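Local coordinates for possible protein of nuclear scaffold (Encephalitozoon cuniculi, PDB 3KAE) that is probably the Cdc27 subunit of the anaphase-promoting complex, whose N-terminal tetratricopeptide repeat domain forms a homodimer, at residues Ile13-Ala26 with Leu38-Arg51. Residues are numbered along the deposited sequence; the frame is centred on the assembly and turned at random.
Sequences IRYRDYETAIFLAA and LMSIVLYLNGEYTR
The ring of Tyr18 lies between Leu45 and Arg16. CB of Leu45 sits over one face, 3.9 Å from the ring centroid in a CH-pi contact. CA of Arg16 lies over the opposite face; both are offset toward the rim. The phenol is also held at its far end, where NH1 of Arg16 donates to Tyr18 OH (2.9 Å) in the guanidinium plane.

Next to the ring, Val42 is a knob among Ile13, Tyr18, Ala21 and Ile22. Its two methyls divide the work. CG1, trans to the backbone N (chi1 176°), presses on Ala21 CB and Ile22 CG1, each at 3.4 Å, which is tight for carbon pairs. CG2 meets Ile13 CD1 at 3.8 Å. Ile22 answers as a knob among Met39, Val42, Leu43 and Arg51. Its CD1 reaches Leu43 CD1 (3.6 Å), crossing that side chain at about a right angle. A bend at chi2 (68°) brings the Met39 sulfur, SD, to 3.8 Å from Ala25 CB. Beside this apolar seam, Arg51 NH1 forms a salt bridge with Glu48 OE2 at 2.8 Å, and Leu43 CD1 lies over the guanidinium face.

The helical segments 18-26 and 38-45 run nearly antiparallel (160°), their axes 9.2 Å apart at closest approach. This close packing of antiparallel helices fits the tetratricopeptide repeat architecture of the domain. Helix 5-14 adds Ile13 to the seam and packs against Leu24. Leu43 and Met39 also touch helix 49-57, while Tyr44 turns to helix 62-74. The end of helix 5-14 and the turn after it bond to the second subunit, where Arg16 NE donates to Tyr67 OH of that chain.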
loop_
_atom_site.group_PDB
_atom_site.type_symbol
_atom_site.label_atom_id
_atom_site.label_comp_id
_atom_site.label_asym_id
_atom_site.label_seq_id
_atom_site.Cartn_x
_atom_site.Cartn_y
_atom_site.Cartn_z
ATOM N N ILE C 13 -6.339 -7.995 0.883
ATOM C CA ILE C 13 -5.682 -6.768 0.441
ATOM C C ILE C 13 -6.564 -5.576 0.818
ATOM O O ILE C 13 -6.127 -4.666 1.502
ATOM C CB ILE C 13 -5.410 -6.807 -1.065
ATOM C CG1 ILE C 13 -4.334 -7.866 -1.345
ATOM C CG2 ILE C 13 -4.985 -5.424 -1.562
ATOM C CD1 ILE C 13 -4.420 -8.517 -2.713
ATOM N N ARG C 14 -7.825 -5.643 0.404
ATOM C CA ARG C 14 -8.835 -4.663 0.774
ATOM C C ARG C 14 -8.882 -4.402 2.273
ATOM O O ARG C 14 -9.194 -3.302 2.690
ATOM C CB ARG C 14 -10.204 -5.071 0.229
ATOM C CG ARG C 14 -11.374 -4.528 1.009
ATOM C CD ARG C 14 -12.644 -4.542 0.172
ATOM N NE ARG C 14 -13.231 -5.869 0.038
ATOM C CZ ARG C 14 -14.346 -6.256 0.653
ATOM N NH1 ARG C 14 -15.001 -5.417 1.444
ATOM N NH2 ARG C 14 -14.816 -7.487 0.472
ATOM N N TYR C 15 -8.530 -5.385 3.095
ATOM C CA TYR C 15 -8.517 -5.164 4.550
ATOM C C TYR C 15 -7.124 -4.836 5.071
ATOM O O TYR C 15 -6.918 -4.633 6.269
ATOM C CB TYR C 15 -9.136 -6.354 5.305
ATOM C CG TYR C 15 -10.656 -6.353 5.274
ATOM C CD1 TYR C 15 -11.347 -6.937 4.225
ATOM C CD2 TYR C 15 -11.397 -5.745 6.292
ATOM C CE1 TYR C 15 -12.734 -6.933 4.186
ATOM C CE2 TYR C 15 -12.786 -5.725 6.260
ATOM C CZ TYR C 15 -13.445 -6.320 5.202
ATOM O OH TYR C 15 -14.818 -6.309 5.160
ATOM N N ARG C 16 -6.161 -4.771 4.165
ATOM C CA ARG C 16 -4.800 -4.408 4.529
ATOM C C ARG C 16 -4.243 -5.474 5.447
ATOM O O ARG C 16 -3.302 -5.241 6.215
ATOM C CB ARG C 16 -4.718 -3.000 5.162
ATOM C CG ARG C 16 -5.437 -1.904 4.354
ATOM C CD ARG C 16 -4.850 -1.719 2.938
ATOM N NE ARG C 16 -5.867 -1.226 2.027
ATOM C CZ ARG C 16 -5.782 -1.295 0.704
ATOM N NH1 ARG C 16 -4.712 -1.832 0.145
ATOM N NH2 ARG C 16 -6.770 -0.833 -0.054
ATOM N N ASP C 17 -4.833 -6.659 5.352
ATOM C CA ASP C 17 -4.311 -7.840 6.033
ATOM C C ASP C 17 -3.337 -8.563 5.087
ATOM O O ASP C 17 -3.696 -9.554 4.424
ATOM C CB ASP C 17 -5.444 -8.786 6.438
ATOM C CG ASP C 17 -4.929 -10.061 7.098
ATOM O OD1 ASP C 17 -3.713 -10.145 7.408
ATOM O OD2 ASP C 17 -5.741 -10.989 7.298
ATOM N N TYR C 18 -2.113 -8.053 5.029
ATOM C CA TYR C 18 -1.165 -8.441 3.995
ATOM C C TYR C 18 -0.509 -9.785 4.313
ATOM O O TYR C 18 -0.281 -10.577 3.408
ATOM C CB TYR C 18 -0.112 -7.332 3.774
ATOM C CG TYR C 18 -0.662 -6.031 3.156
ATOM C CD1 TYR C 18 -1.616 -6.074 2.138
ATOM C CD2 TYR C 18 -0.196 -4.765 3.571
ATOM C CE1 TYR C 18 -2.111 -4.918 1.561
ATOM C CE2 TYR C 18 -0.700 -3.578 2.993
ATOM C CZ TYR C 18 -1.648 -3.676 1.982
ATOM O OH TYR C 18 -2.160 -2.552 1.383
ATOM N N GLU C 19 -0.213 -10.040 5.588
ATOM C CA GLU C 19 0.320 -11.353 6.013
ATOM C C GLU C 19 -0.550 -12.510 5.509
ATOM O O GLU C 19 -0.065 -13.481 4.929
ATOM C CB GLU C 19 0.465 -11.427 7.529
ATOM C CG GLU C 19 1.457 -10.405 8.123
ATOM C CD GLU C 19 2.840 -10.504 7.511
ATOM O OE1 GLU C 19 3.109 -11.487 6.797
ATOM O OE2 GLU C 19 3.669 -9.597 7.742
ATOM N N THR C 20 -1.851 -12.394 5.676
ATOM C CA THR C 20 -2.741 -13.410 5.138
ATOM C C THR C 20 -2.606 -13.524 3.626
ATOM O O THR C 20 -2.558 -14.617 3.082
ATOM C CB THR C 20 -4.193 -13.116 5.506
ATOM O OG1 THR C 20 -4.311 -13.128 6.926
ATOM C CG2 THR C 20 -5.119 -14.126 4.908
ATOM N N ALA C 21 -2.538 -12.391 2.945
ATOM C CA ALA C 21 -2.467 -12.381 1.487
ATOM C C ALA C 21 -1.171 -12.987 0.987
ATOM O O ALA C 21 -1.147 -13.669 -0.027
ATOM C CB ALA C 21 -2.620 -10.932 0.960
ATOM N N ILE C 22 -0.081 -12.677 1.676
ATOM C CA ILE C 22 1.210 -13.243 1.360
ATOM C C ILE C 22 1.157 -14.788 1.582
ATOM O O ILE C 22 1.571 -15.577 0.726
ATOM C CB ILE C 22 2.303 -12.559 2.203
ATOM C CG1 ILE C 22 2.456 -11.084 1.762
ATOM C CG2 ILE C 22 3.625 -13.289 2.065
ATOM C CD1 ILE C 22 3.294 -10.223 2.693
ATOM N N PHE C 23 0.607 -15.219 2.712
ATOM C CA PHE C 23 0.478 -16.651 2.989
ATOM C C PHE C 23 -0.395 -17.356 1.953
ATOM O O PHE C 23 0.015 -18.341 1.354
ATOM C CB PHE C 23 -0.092 -16.899 4.382
ATOM C CG PHE C 23 -0.163 -18.346 4.747
ATOM C CD1 PHE C 23 -1.227 -19.131 4.324
ATOM C CD2 PHE C 23 0.841 -18.931 5.507
ATOM C CE1 PHE C 23 -1.288 -20.473 4.649
ATOM C CE2 PHE C 23 0.783 -20.271 5.842
ATOM C CZ PHE C 23 -0.284 -21.052 5.408
ATOM N N LEU C 24 -1.594 -16.846 1.736
ATOM C CA LEU C 24 -2.487 -17.433 0.743
ATOM C C LEU C 24 -1.875 -17.398 -0.648
ATOM O O LEU C 24 -2.183 -18.235 -1.492
ATOM C CB LEU C 24 -3.830 -16.685 0.725
ATOM C CG LEU C 24 -4.729 -16.819 1.945
ATOM C CD1 LEU C 24 -6.016 -16.048 1.721
ATOM C CD2 LEU C 24 -5.023 -18.315 2.214
ATOM N N ALA C 25 -1.023 -16.413 -0.892
ATOM C CA ALA C 25 -0.390 -16.290 -2.193
ATOM C C ALA C 25 0.647 -17.388 -2.309
ATOM O O ALA C 25 0.781 -18.035 -3.355
ATOM C CB ALA C 25 0.249 -14.901 -2.356
ATOM N N ALA C 26 1.371 -17.605 -1.214
ATOM C CA ALA C 26 2.398 -18.643 -1.168
ATOM C C ALA C 26 1.814 -20.028 -1.465
ATOM O O ALA C 26 2.490 -20.875 -2.069
ATOM C CB ALA C 26 3.121 -18.628 0.189
ATOM N N LEU C 38 1.239 -11.578 -8.383
ATOM C CA LEU C 38 0.369 -11.252 -7.242
ATOM C C LEU C 38 1.119 -11.297 -5.913
ATOM O O LEU C 38 0.962 -10.426 -5.047
ATOM C CB LEU C 38 -0.818 -12.219 -7.195
ATOM C CG LEU C 38 -1.806 -12.103 -6.027
ATOM C CD1 LEU C 38 -2.295 -10.667 -5.846
ATOM C CD2 LEU C 38 -2.992 -13.022 -6.240
ATOM N N MET C 39 1.922 -12.336 -5.769
ATOM C CA MET C 39 2.788 -12.503 -4.623
ATOM C C MET C 39 3.715 -11.294 -4.509
ATOM O O MET C 39 3.885 -10.723 -3.436
ATOM C CB MET C 39 3.605 -13.783 -4.823
ATOM C CG MET C 39 4.679 -14.025 -3.796
ATOM S SD MET C 39 4.028 -14.391 -2.170
ATOM C CE MET C 39 5.391 -15.352 -1.521
ATOM N N SER C 40 4.329 -10.931 -5.628
ATOM C CA SER C 40 5.240 -9.803 -5.678
ATOM C C SER C 40 4.564 -8.493 -5.232
ATOM O O SER C 40 5.117 -7.717 -4.455
ATOM C CB SER C 40 5.765 -9.642 -7.101
ATOM O OG SER C 40 6.691 -10.650 -7.418
ATOM N N ILE C 41 3.364 -8.264 -5.741
ATOM C CA ILE C 41 2.576 -7.082 -5.396
ATOM C C ILE C 41 2.272 -7.007 -3.912
ATOM O O ILE C 41 2.615 -6.024 -3.257
ATOM C CB ILE C 41 1.280 -7.039 -6.212
ATOM C CG1 ILE C 41 1.621 -6.914 -7.697
ATOM C CG2 ILE C 41 0.409 -5.875 -5.778
ATOM C CD1 ILE C 41 0.435 -6.737 -8.588
ATOM N N VAL C 42 1.672 -8.067 -3.374
ATOM C CA VAL C 42 1.303 -8.088 -1.968
ATOM C C VAL C 42 2.530 -7.904 -1.085
ATOM O O VAL C 42 2.479 -7.241 -0.046
ATOM C CB VAL C 42 0.511 -9.361 -1.621
ATOM C CG1 VAL C 42 0.226 -9.421 -0.134
ATOM C CG2 VAL C 42 -0.785 -9.403 -2.414
ATOM N N LEU C 43 3.653 -8.446 -1.525
ATOM C CA LEU C 43 4.909 -8.263 -0.801
ATOM C C LEU C 43 5.330 -6.783 -0.859
ATOM O O LEU C 43 5.818 -6.214 0.130
ATOM C CB LEU C 43 5.987 -9.148 -1.435
ATOM C CG LEU C 43 6.847 -10.144 -0.638
ATOM C CD1 LEU C 43 6.186 -10.645 0.621
ATOM C CD2 LEU C 43 7.224 -11.334 -1.529
ATOM N N TYR C 44 5.154 -6.166 -2.029
ATOM C CA TYR C 44 5.468 -4.744 -2.187
ATOM C C TYR C 44 4.579 -3.950 -1.233
ATOM O O TYR C 44 5.065 -3.149 -0.438
ATOM C CB TYR C 44 5.276 -4.270 -3.636
ATOM C CG TYR C 44 5.472 -2.772 -3.779
ATOM C CD1 TYR C 44 6.739 -2.234 -4.014
ATOM C CD2 TYR C 44 4.405 -1.891 -3.625
ATOM C CE1 TYR C 44 6.931 -0.873 -4.118
ATOM C CE2 TYR C 44 4.589 -0.521 -3.747
ATOM C CZ TYR C 44 5.853 -0.022 -3.988
ATOM O OH TYR C 44 6.050 1.327 -4.079
ATOM N N LEU C 45 3.279 -4.217 -1.277
ATOM C CA LEU C 45 2.337 -3.514 -0.420
ATOM C C LEU C 45 2.684 -3.639 1.055
ATOM O O LEU C 45 2.400 -2.740 1.843
ATOM C CB LEU C 45 0.909 -3.982 -0.670
ATOM C CG LEU C 45 0.345 -3.610 -2.044
ATOM C CD1 LEU C 45 -0.973 -4.356 -2.308
ATOM C CD2 LEU C 45 0.170 -2.074 -2.180
ATOM N N ASN C 46 3.311 -4.752 1.427
ATOM C CA ASN C 46 3.624 -4.992 2.828
ATOM C C ASN C 46 4.964 -4.392 3.207
ATOM O O ASN C 46 5.466 -4.607 4.311
ATOM C CB ASN C 46 3.582 -6.488 3.148
ATOM C CG ASN C 46 3.569 -6.760 4.636
ATOM O OD1 ASN C 46 4.253 -7.668 5.131
ATOM N ND2 ASN C 46 2.795 -5.965 5.367
ATOM N N GLY C 47 5.551 -3.647 2.272
ATOM C CA GLY C 47 6.813 -2.963 2.501
ATOM C C GLY C 47 8.039 -3.847 2.359
ATOM O O GLY C 47 9.121 -3.461 2.800
ATOM N N GLU C 48 7.884 -5.017 1.733
ATOM C CA GLU C 48 8.985 -5.980 1.630
ATOM C C GLU C 48 9.592 -6.039 0.236
ATOM O O GLU C 48 9.337 -6.967 -0.539
ATOM C CB GLU C 48 8.536 -7.381 2.077
ATOM C CG GLU C 48 7.992 -7.418 3.487
ATOM C CD GLU C 48 7.656 -8.823 3.949
ATOM O OE1 GLU C 48 6.448 -9.160 4.054
ATOM O OE2 GLU C 48 8.606 -9.597 4.192
ATOM N N TYR C 49 10.434 -5.060 -0.057
ATOM C CA TYR C 49 10.939 -4.854 -1.408
ATOM C C TYR C 49 11.982 -5.889 -1.837
ATOM O O TYR C 49 11.939 -6.397 -2.966
ATOM C CB TYR C 49 11.446 -3.404 -1.555
ATOM C CG TYR C 49 10.477 -2.419 -0.938
ATOM C CD1 TYR C 49 9.212 -2.240 -1.481
ATOM C CD2 TYR C 49 10.799 -1.715 0.208
ATOM C CE1 TYR C 49 8.312 -1.388 -0.921
ATOM C CE2 TYR C 49 9.893 -0.841 0.781
ATOM C CZ TYR C 49 8.652 -0.677 0.207
ATOM O OH TYR C 49 7.724 0.181 0.762
ATOM N N THR C 50 12.905 -6.216 -0.940
ATOM C CA THR C 50 13.927 -7.209 -1.259
ATOM C C THR C 50 13.298 -8.576 -1.509
ATOM O O THR C 50 13.719 -9.298 -2.416
ATOM C CB THR C 50 14.974 -7.312 -0.154
ATOM O OG1 THR C 50 15.401 -5.997 0.218
ATOM C CG2 THR C 50 16.171 -8.125 -0.632
ATOM N N ARG C 51 12.282 -8.924 -0.720
ATOM C CA ARG C 51 11.583 -10.186 -0.920
ATOM C C ARG C 51 10.796 -10.179 -2.224
ATOM O O ARG C 51 10.765 -11.181 -2.951
ATOM C CB ARG C 51 10.659 -10.499 0.270
ATOM C CG ARG C 51 11.401 -10.982 1.504
ATOM C CD ARG C 51 10.453 -11.427 2.596
ATOM N NE ARG C 51 9.673 -12.598 2.209
ATOM C CZ ARG C 51 8.549 -12.983 2.810
ATOM N NH1 ARG C 51 8.054 -12.288 3.833
ATOM N NH2 ARG C 51 7.908 -14.057 2.375
#